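Catechol 1,2-dioxygenase (Pseudomonas putida, PDB 2AZQ) probably catalyses the intradiol cleavage of catechol by O2 to cis,cis-muconate, using a bound ferric iron. Local coordinates at residues Q160-S164 and Y165-T169. Residues are numbered along the deposited sequence; the frame is centred on the assembly and turned at random.
Sequences QGTYS and YFDST. With FE (Fe (III) ion), chain B.
Asp167 OD2 is gripped twice by one residue, accepting from Thr169 OG1 at 2.6 Å and from Thr169 N at 3.1 Å, while the other carboxylate oxygen reaches back across the turn to Thr162. Both Thr169 donors come from one face of the carboxylate, well above its plane, and the backbone bond closes an Asx turn. Thr162 OG1 donates to Asp167 OD1 across 2.7 Å, meeting that oxygen on its anti side and only 16° out of the carboxylate plane. With CG anti to the backbone N (chi1 -177°), the carboxylate of Asp167 is placed where OD1 meets the hydroxyl of Thr162. Were Asp167 replaced by an alanine, Thr162 OG1 would probably lose its acceptor on this side of the turn, and Thr169 N and OG1 the oxygen they share, so that the Asx turn would go. The backbone adds its own link, Asp167 N to Tyr163 O at 3.2 Å. Beside it, Tyr163 CB approaches the edge of the Phe166 ring, its CD1 4.4 Å away, a loose apolar touch. Ser164 turns its hydroxyl out of the turn to the carbonyl of Asn174, while Thr162 OG1 has a further partner in Gln170. From this turn the Tyr163 side chain leads away to the metal, its OH ligating iron beside Tyr197, His221 and His223. The whole illustrates how the loop between strands 151-155 and 176-180, with its Asx turn at Asp167, carries a tyrosine ligand of the two-tyrosine, two-histidine ferric site characteristic of intradiol dioxygenases.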
ATOM      1  N   GLN A 160      18.390 -22.009   7.724  1.00  9.88           N
ATOM      2  CA  GLN A 160      17.125 -22.206   6.995  1.00 11.49           C
ATOM      3  C   GLN A 160      16.913 -20.919   6.186  1.00 11.15           C
ATOM      4  O   GLN A 160      15.961 -20.788   5.387  1.00  9.31           O
ATOM      5  CB  GLN A 160      15.925 -22.337   7.926  1.00 13.50           C
ATOM      6  CG  GLN A 160      15.833 -23.565   8.783  1.00 18.57           C
ATOM      7  CD  GLN A 160      15.004 -23.264  10.039  1.00 23.01           C
ATOM      8  OE1 GLN A 160      13.848 -22.784   9.943  1.00 24.23           O
ATOM      9  NE2 GLN A 160      15.595 -23.519  11.226  1.00 19.77           N
ATOM     10  N   GLY A 161      17.790 -19.953   6.424  1.00  8.76           N
ATOM     11  CA  GLY A 161      17.672 -18.706   5.707  1.00  7.55           C
ATOM     12  C   GLY A 161      16.582 -17.770   6.207  1.00  5.62           C
ATOM     13  O   GLY A 161      15.914 -17.141   5.393  1.00  3.11           O
ATOM     14  N   THR A 162      16.386 -17.678   7.519  1.00  2.41           N
ATOM     15  CA  THR A 162      15.382 -16.749   8.031  1.00  3.78           C
ATOM     16  C   THR A 162      16.009 -15.932   9.135  1.00  3.59           C
ATOM     17  O   THR A 162      17.087 -16.271   9.620  1.00  4.15           O
ATOM     18  CB  THR A 162      14.106 -17.438   8.611  1.00  3.48           C
ATOM     19  OG1 THR A 162      14.411 -18.062   9.859  1.00  3.16           O
ATOM     20  CG2 THR A 162      13.563 -18.466   7.646  1.00  2.00           C
ATOM     21  N   TYR A 163      15.353 -14.832   9.508  1.00  4.75           N
ATOM     22  CA  TYR A 163      15.882 -13.985  10.577  1.00  4.72           C
ATOM     23  C   TYR A 163      15.083 -14.177  11.841  1.00  4.61           C
ATOM     24  O   TYR A 163      13.888 -14.464  11.790  1.00  5.11           O
ATOM     25  CB  TYR A 163      15.849 -12.507  10.198  1.00  4.15           C
ATOM     26  CG  TYR A 163      16.746 -12.106   9.042  1.00  3.95           C
ATOM     27  CD1 TYR A 163      16.398 -12.416   7.736  1.00  4.21           C
ATOM     28  CD2 TYR A 163      17.894 -11.338   9.256  1.00  2.45           C
ATOM     29  CE1 TYR A 163      17.158 -11.957   6.659  1.00  5.64           C
ATOM     30  CE2 TYR A 163      18.664 -10.873   8.193  1.00  3.70           C
ATOM     31  CZ  TYR A 163      18.281 -11.181   6.889  1.00  4.89           C
ATOM     32  OH  TYR A 163      18.972 -10.676   5.811  1.00  5.96           O
ATOM     33  N   SER A 164      15.734 -14.054  12.987  1.00  4.62           N
ATOM     34  CA  SER A 164      14.994 -14.208  14.230  1.00  5.14           C
ATOM     35  C   SER A 164      14.003 -13.048  14.325  1.00  7.83           C
ATOM     36  O   SER A 164      14.026 -12.103  13.513  1.00  9.02           O
ATOM     37  CB  SER A 164      15.922 -14.163  15.429  1.00  2.72           C
ATOM     38  OG  SER A 164      16.475 -12.873  15.585  1.00  2.00           O
ATOM     39  N   TYR A 165      13.134 -13.123  15.321  1.00  9.55           N
ATOM     40  CA  TYR A 165      12.134 -12.105  15.529  1.00 11.69           C
ATOM     41  C   TYR A 165      10.961 -12.225  14.553  1.00 13.89           C
ATOM     42  O   TYR A 165       9.797 -12.197  14.974  1.00 15.42           O
ATOM     43  CB  TYR A 165      12.737 -10.717  15.403  1.00 12.27           C
ATOM     44  CG  TYR A 165      11.752  -9.720  15.833  1.00 12.09           C
ATOM     45  CD1 TYR A 165      11.533  -9.505  17.182  1.00 14.50           C
ATOM     46  CD2 TYR A 165      10.879  -9.147  14.914  1.00 14.72           C
ATOM     47  CE1 TYR A 165      10.459  -8.765  17.621  1.00 17.00           C
ATOM     48  CE2 TYR A 165       9.793  -8.401  15.333  1.00 16.75           C
ATOM     49  CZ  TYR A 165       9.589  -8.224  16.694  1.00 18.26           C
ATOM     50  OH  TYR A 165       8.485  -7.546  17.137  1.00 22.77           O
ATOM     51  N   PHE A 166      11.228 -12.338  13.254  1.00 14.04           N
ATOM     52  CA  PHE A 166      10.110 -12.466  12.330  1.00 14.00           C
ATOM     53  C   PHE A 166       9.807 -13.925  12.266  1.00 16.54           C
ATOM     54  O   PHE A 166       8.670 -14.320  12.007  1.00 19.12           O
ATOM     55  CB  PHE A 166      10.448 -11.922  10.958  1.00 10.63           C
ATOM     56  CG  PHE A 166      10.867 -10.514  10.997  1.00  8.65           C
ATOM     57  CD1 PHE A 166      12.199 -10.182  11.210  1.00  8.77           C
ATOM     58  CD2 PHE A 166       9.914  -9.499  10.954  1.00  8.07           C
ATOM     59  CE1 PHE A 166      12.578  -8.853  11.389  1.00  8.07           C
ATOM     60  CE2 PHE A 166      10.274  -8.180  11.131  1.00  5.71           C
ATOM     61  CZ  PHE A 166      11.610  -7.855  11.351  1.00  8.28           C
ATOM     62  N   ASP A 167      10.832 -14.731  12.512  1.00 17.74           N
ATOM     63  CA  ASP A 167      10.643 -16.163  12.530  1.00 19.31           C
ATOM     64  C   ASP A 167      10.539 -16.513  13.994  1.00 20.59           C
ATOM     65  O   ASP A 167      11.530 -16.503  14.721  1.00 21.23           O
ATOM     66  CB  ASP A 167      11.823 -16.898  11.913  1.00 18.82           C
ATOM     67  CG  ASP A 167      11.590 -18.383  11.856  1.00 18.60           C
ATOM     68  OD1 ASP A 167      12.472 -19.117  11.386  1.00 20.44           O
ATOM     69  OD2 ASP A 167      10.505 -18.821  12.284  1.00 18.69           O
ATOM     70  N   SER A 168       9.328 -16.811  14.432  1.00 22.02           N
ATOM     71  CA  SER A 168       9.104 -17.136  15.828  1.00 22.71           C
ATOM     72  C   SER A 168       9.796 -18.403  16.281  1.00 22.96           C
ATOM     73  O   SER A 168      10.043 -18.563  17.480  1.00 24.33           O
ATOM     74  CB  SER A 168       7.600 -17.226  16.125  1.00 24.92           C
ATOM     75  OG  SER A 168       6.988 -15.937  16.092  1.00 26.79           O
ATOM     76  N   THR A 169      10.104 -19.307  15.349  1.00 22.30           N
ATOM     77  CA  THR A 169      10.773 -20.546  15.736  1.00 20.76           C
ATOM     78  C   THR A 169      12.136 -20.221  16.324  1.00 19.59           C
ATOM     79  O   THR A 169      12.610 -20.947  17.185  1.00 19.84           O
ATOM     80  CB  THR A 169      10.943 -21.572  14.543  1.00 21.43           C
ATOM     81  OG1 THR A 169      11.532 -20.937  13.400  1.00 24.40           O
ATOM     82  CG2 THR A 169       9.609 -22.170  14.149  1.00 22.81           C
TER
HETATM   83 FE    FE B 400      18.907  -9.512   4.684  1.00 16.50          FE